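Local atomic coordinates of probable protein phosphatase 2C 50 (Oryza sativa subsp. japonica, PDB entry 5ZCG), a protein that probably removes phosphate groups from serine and threonine residues of other proteins as a magnesium-dependent phosphatase of the PP2C family. Residues K186-R189 / A190-E193; W103-V106 / F107-F111. The protein carries 5 engineered substitutions. All coordinates share one frame; numbering follows the deposited sequence.

Contact 1 of 2, residues K186-R189 / A190-E193; sequences KDER and ARIE
Four consecutive i to i+4 backbone bonds tie residues 186-189 to 190-193 as one unbroken alpha-helical run, from Ala190 N to Lys186 O (2.9 Å) through to Glu193 N on Arg189 O (2.8 Å). Two salt bridges flank it. Glu188 and Arg191 run alongside each other: a bend at chi2 of Glu188 (-63°) turns its carboxylate toward Arg191, and Arg191 NH1 lies 2.9 Å from Glu188 OE2, the N-H coming from above the carboxylate plane. Arg191 NE to Glu188 OE1, at 3.4 Å, is a weak second bond. Glu188 OE2 is further gripped by Ser214 OG and Arg215 NE, while Arg191 reaches the carbonyls of Ser214 and Phe225, so both ends of this pair are fixed. Arg189 crosses an extended Glu193 obliquely, Arg189 NH1 3.0 Å from Glu193 OE1, which lies in the guanidinium plane, the two planes 52° apart. Replacing Arg189 by an alanine is likely to leave the Glu193 carboxylate without this charged mate and to lose the contacts with Val199 and Tyr205. Ion pairs at i to i+3 and i to i+4 are familiar in alpha helices; here they belong to helix 186-194 of the PP2C fold, resting against strands 199-201 and 205-207.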
loop_
_atom_site.group_PDB
_atom_site.type_symbol
_atom_site.label_atom_id
_atom_site.label_comp_id
_atom_site.label_asym_id
_atom_site.label_seq_id
_atom_site.Cartn_x
_atom_site.Cartn_y
_atom_site.Cartn_z
ATOM N N LYS A 186 8.795 11.283 -12.617
ATOM C CA LYS A 186 9.852 12.283 -12.457
ATOM C C LYS A 186 9.631 13.141 -11.217
ATOM O O LYS A 186 10.562 13.374 -10.435
ATOM C CB LYS A 186 9.933 13.159 -13.710
ATOM C CG LYS A 186 11.040 14.202 -13.660
ATOM C CD LYS A 186 11.043 15.073 -14.910
ATOM C CE LYS A 186 12.456 15.306 -15.426
ATOM N NZ LYS A 186 13.460 15.342 -14.325
ATOM N N ASP A 187 8.395 13.593 -11.003
ATOM C CA ASP A 187 8.107 14.410 -9.831
ATOM C C ASP A 187 8.183 13.591 -8.545
ATOM O O ASP A 187 8.652 14.086 -7.512
ATOM C CB ASP A 187 6.733 15.063 -9.976
ATOM C CG ASP A 187 5.627 14.049 -10.233
ATOM O OD1 ASP A 187 5.946 12.909 -10.634
ATOM O OD2 ASP A 187 4.442 14.391 -10.050
ATOM N N GLU A 188 7.762 12.325 -8.593
ATOM C CA GLU A 188 7.811 11.493 -7.392
ATOM C C GLU A 188 9.248 11.146 -7.022
ATOM O O GLU A 188 9.622 11.184 -5.841
ATOM C CB GLU A 188 6.983 10.223 -7.595
ATOM C CG GLU A 188 5.481 10.457 -7.660
ATOM C CD GLU A 188 4.924 11.016 -6.367
ATOM O OE1 GLU A 188 4.913 12.257 -6.204
ATOM O OE2 GLU A 188 4.500 10.213 -5.511
ATOM N N ARG A 189 10.074 10.824 -8.019
ATOM C CA ARG A 189 11.487 10.595 -7.743
ATOM C C ARG A 189 12.148 11.863 -7.225
ATOM O O ARG A 189 12.960 11.810 -6.296
ATOM C CB ARG A 189 12.210 10.098 -8.993
ATOM C CG ARG A 189 13.707 9.931 -8.779
ATOM C CD ARG A 189 14.477 9.911 -10.091
ATOM N NE ARG A 189 14.399 8.616 -10.764
ATOM C CZ ARG A 189 15.067 7.533 -10.380
ATOM N NH1 ARG A 189 15.855 7.581 -9.316
ATOM N NH2 ARG A 189 14.938 6.397 -11.055
ATOM N N ALA A 190 11.828 13.014 -7.825
ATOM C CA ALA A 190 12.404 14.269 -7.355
ATOM C C ALA A 190 12.036 14.532 -5.901
ATOM O O ALA A 190 12.892 14.926 -5.102
ATOM C CB ALA A 190 11.949 15.422 -8.250
ATOM N N ARG A 191 10.776 14.289 -5.529
ATOM C CA ARG A 191 10.350 14.499 -4.147
ATOM C C ARG A 191 11.069 13.551 -3.191
ATOM O O ARG A 191 11.594 13.975 -2.146
ATOM C CB ARG A 191 8.833 14.323 -4.050
ATOM C CG ARG A 191 8.291 14.194 -2.644
ATOM C CD ARG A 191 6.777 14.034 -2.663
ATOM N NE ARG A 191 6.373 12.725 -3.170
ATOM C CZ ARG A 191 6.366 11.616 -2.439
ATOM N NH1 ARG A 191 5.980 10.462 -2.974
ATOM N NH2 ARG A 191 6.738 11.662 -1.167
ATOM N N ILE A 192 11.116 12.260 -3.541
ATOM C CA ILE A 192 11.765 11.273 -2.678
ATOM C C ILE A 192 13.246 11.604 -2.512
ATOM O O ILE A 192 13.784 11.589 -1.398
ATOM C CB ILE A 192 11.564 9.853 -3.242
ATOM C CG1 ILE A 192 10.104 9.415 -3.093
ATOM C CG2 ILE A 192 12.498 8.856 -2.557
ATOM C CD1 ILE A 192 9.718 8.266 -4.003
ATOM N N GLU A 193 13.926 11.908 -3.620
ATOM C CA GLU A 193 15.350 12.219 -3.568
ATOM C C GLU A 193 15.614 13.528 -2.837
ATOM O O GLU A 193 16.658 13.671 -2.188
ATOM C CB GLU A 193 15.928 12.265 -4.982
ATOM C CG GLU A 193 16.163 10.886 -5.590
ATOM C CD GLU A 193 16.561 10.945 -7.053
ATOM O OE1 GLU A 193 16.890 9.883 -7.629
ATOM O OE2 GLU A 193 16.542 12.054 -7.628
#

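Contact 2 of 2, residues W103-V106 / F107-F111; sequences WDDV and FTKCF
Residues 103-106 and 107-111 form successive turns of one alpha helix, joined by regular i to i+4 bonds such as Phe107 N to Trp103 O (3.0 Å) and Cys110 N to Val106 O (2.9 Å). The helix, 99-118, belongs to the helical layer that lies on a beta sheet in the PP2C fold, with helix 67-91 beside it. Its sheet-facing side is aromatic. Trp103 and Phe107 point the same way and lie side by side, the six-membered part of the indole and the phenyl ring meeting obliquely: Trp103 CE3 is 3.8 Å from Phe107 CE2. With CG anti to its own carbonyl carbon (chi1 -83°), the indole reaches strands 155-161 and 231-236, touching Val157 and Val234, and its NE1 is satisfied by Leu33 O. Phe107 bears on the same two strands through Val157, Ala159 and Val232, and also meets Leu80. Val106 turns to helix 67-91, against Ala83 and Leu87, and Cys110 meets Val79 there. On the exposed side Asp105 and Lys109 make a long salt bridge, Asp105 OD1 to Lys109 NZ 3.6 Å, in which Lys109 CD comes closer to the same oxygen, at 3.2 Å. Beside Pro230, Thr108 adds a side-chain bond to its backbone one: Thr108 OG1, which also accepts a bond from Lys229 NZ, donates to Asp104 O at 2.8 Å, from the opposite face of the carbonyl plane to that used by Thr108 N, so this single oxygen is held by two donors of one residue.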
loop_
_atom_site.group_PDB
_atom_site.type_symbol
_atom_site.label_atom_id
_atom_site.label_comp_id
_atom_site.label_asym_id
_atom_site.label_seq_id
_atom_site.Cartn_x
_atom_site.Cartn_y
_atom_site.Cartn_z
ATOM N N TRP A 103 -11.562 20.878 -3.216
ATOM C CA TRP A 103 -11.643 19.442 -3.474
ATOM C C TRP A 103 -10.342 18.762 -3.070
ATOM O O TRP A 103 -10.347 17.734 -2.369
ATOM C CB TRP A 103 -11.944 19.184 -4.950
ATOM C CG TRP A 103 -13.398 19.272 -5.314
ATOM C CD1 TRP A 103 -13.974 20.149 -6.190
ATOM C CD2 TRP A 103 -14.459 18.439 -4.825
ATOM N NE1 TRP A 103 -15.328 19.915 -6.275
ATOM C CE2 TRP A 103 -15.651 18.873 -5.445
ATOM C CE3 TRP A 103 -14.517 17.370 -3.924
ATOM C CZ2 TRP A 103 -16.886 18.272 -5.193
ATOM C CZ3 TRP A 103 -15.746 16.780 -3.671
ATOM C CH2 TRP A 103 -16.912 17.233 -4.304
ATOM N N ASP A 104 -9.211 19.357 -3.479
ATOM C CA ASP A 104 -7.899 18.854 -3.088
ATOM C C ASP A 104 -7.777 18.773 -1.577
ATOM O O ASP A 104 -7.309 17.765 -1.040
ATOM C CB ASP A 104 -6.793 19.755 -3.638
ATOM C CG ASP A 104 -6.692 19.712 -5.145
ATOM O OD1 ASP A 104 -7.320 18.828 -5.765
ATOM O OD2 ASP A 104 -5.979 20.570 -5.708
ATOM N N ASP A 105 -8.207 19.824 -0.872
ATOM C CA ASP A 105 -8.008 19.872 0.569
ATOM C C ASP A 105 -8.895 18.869 1.293
ATOM O O ASP A 105 -8.444 18.203 2.226
ATOM C CB ASP A 105 -8.265 21.287 1.089
ATOM C CG ASP A 105 -8.042 21.405 2.580
ATOM O OD1 ASP A 105 -6.882 21.270 3.017
ATOM O OD2 ASP A 105 -9.023 21.629 3.318
ATOM N N VAL A 106 -10.159 18.746 0.886
ATOM C CA VAL A 106 -11.044 17.825 1.589
ATOM C C VAL A 106 -10.595 16.381 1.363
ATOM O O VAL A 106 -10.549 15.578 2.307
ATOM C CB VAL A 106 -12.518 18.063 1.188
ATOM C CG1 VAL A 106 -12.794 17.659 -0.254
ATOM C CG2 VAL A 106 -13.453 17.323 2.135
ATOM N N PHE A 107 -10.165 16.045 0.141
ATOM C CA PHE A 107 -9.698 14.676 -0.079
ATOM C C PHE A 107 -8.350 14.429 0.598
ATOM O O PHE A 107 -8.122 13.350 1.164
ATOM C CB PHE A 107 -9.621 14.377 -1.573
ATOM C CG PHE A 107 -10.891 13.809 -2.139
ATOM C CD1 PHE A 107 -11.337 12.554 -1.750
ATOM C CD2 PHE A 107 -11.635 14.524 -3.053
ATOM C CE1 PHE A 107 -12.500 12.033 -2.265
ATOM C CE2 PHE A 107 -12.806 14.005 -3.571
ATOM C CZ PHE A 107 -13.236 12.757 -3.175
ATOM N N THR A 108 -7.452 15.419 0.571
ATOM C CA THR A 108 -6.160 15.274 1.233
ATOM C C THR A 108 -6.339 15.061 2.729
ATOM O O THR A 108 -5.709 14.174 3.321
ATOM C CB THR A 108 -5.297 16.508 0.960
ATOM O OG1 THR A 108 -4.908 16.525 -0.418
ATOM C CG2 THR A 108 -4.048 16.507 1.838
ATOM N N LYS A 109 -7.209 15.864 3.356
ATOM C CA LYS A 109 -7.453 15.740 4.787
ATOM C C LYS A 109 -8.140 14.425 5.128
ATOM O O LYS A 109 -7.827 13.810 6.151
ATOM C CB LYS A 109 -8.290 16.924 5.282
ATOM C CG LYS A 109 -7.478 18.114 5.796
ATOM C CD LYS A 109 -6.511 18.632 4.740
ATOM C CE LYS A 109 -5.316 19.340 5.359
ATOM N NZ LYS A 109 -4.168 19.400 4.408
ATOM N N CYS A 110 -9.075 13.969 4.286
ATOM C CA CYS A 110 -9.719 12.684 4.547
ATOM C C CYS A 110 -8.709 11.539 4.487
ATOM O O CYS A 110 -8.649 10.694 5.395
ATOM C CB CYS A 110 -10.854 12.461 3.547
ATOM S SG CYS A 110 -11.369 10.733 3.364
ATOM N N PHE A 111 -7.893 11.504 3.426
ATOM C CA PHE A 111 -6.899 10.439 3.294
ATOM C C PHE A 111 -5.877 10.500 4.425
ATOM O O PHE A 111 -5.472 9.461 4.968
ATOM C CB PHE A 111 -6.208 10.528 1.933
ATOM C CG PHE A 111 -6.963 9.850 0.809
ATOM C CD1 PHE A 111 -8.345 9.942 0.721
ATOM C CD2 PHE A 111 -6.285 9.128 -0.162
ATOM C CE1 PHE A 111 -9.039 9.320 -0.311
ATOM C CE2 PHE A 111 -6.971 8.504 -1.200
ATOM C CZ PHE A 111 -8.349 8.600 -1.274
#

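Overall arrangement
Both contacts lie within single helices, but at different depths of the same fold. Contact 2 is nearer the middle of the chain, about 12 Å from its centre, in a long helix that packs on a sheet, beside helix 67-91; apolar and aromatic packing dominates there, with the exposed Asp105-Lys109 pair on its outer side. Contact 1 sits about 22 Å out on a short helix, and its side-chain chemistry is chiefly ionic: the Arg189-Glu193 pair lies at the surface, whereas the buried Glu188 and its partner Arg191 are also bound by loop residues. The two do not touch: their centres are about 21 Å apart, their nearest atoms about 12 Å, and 103-111 precedes 186-193 in the chain.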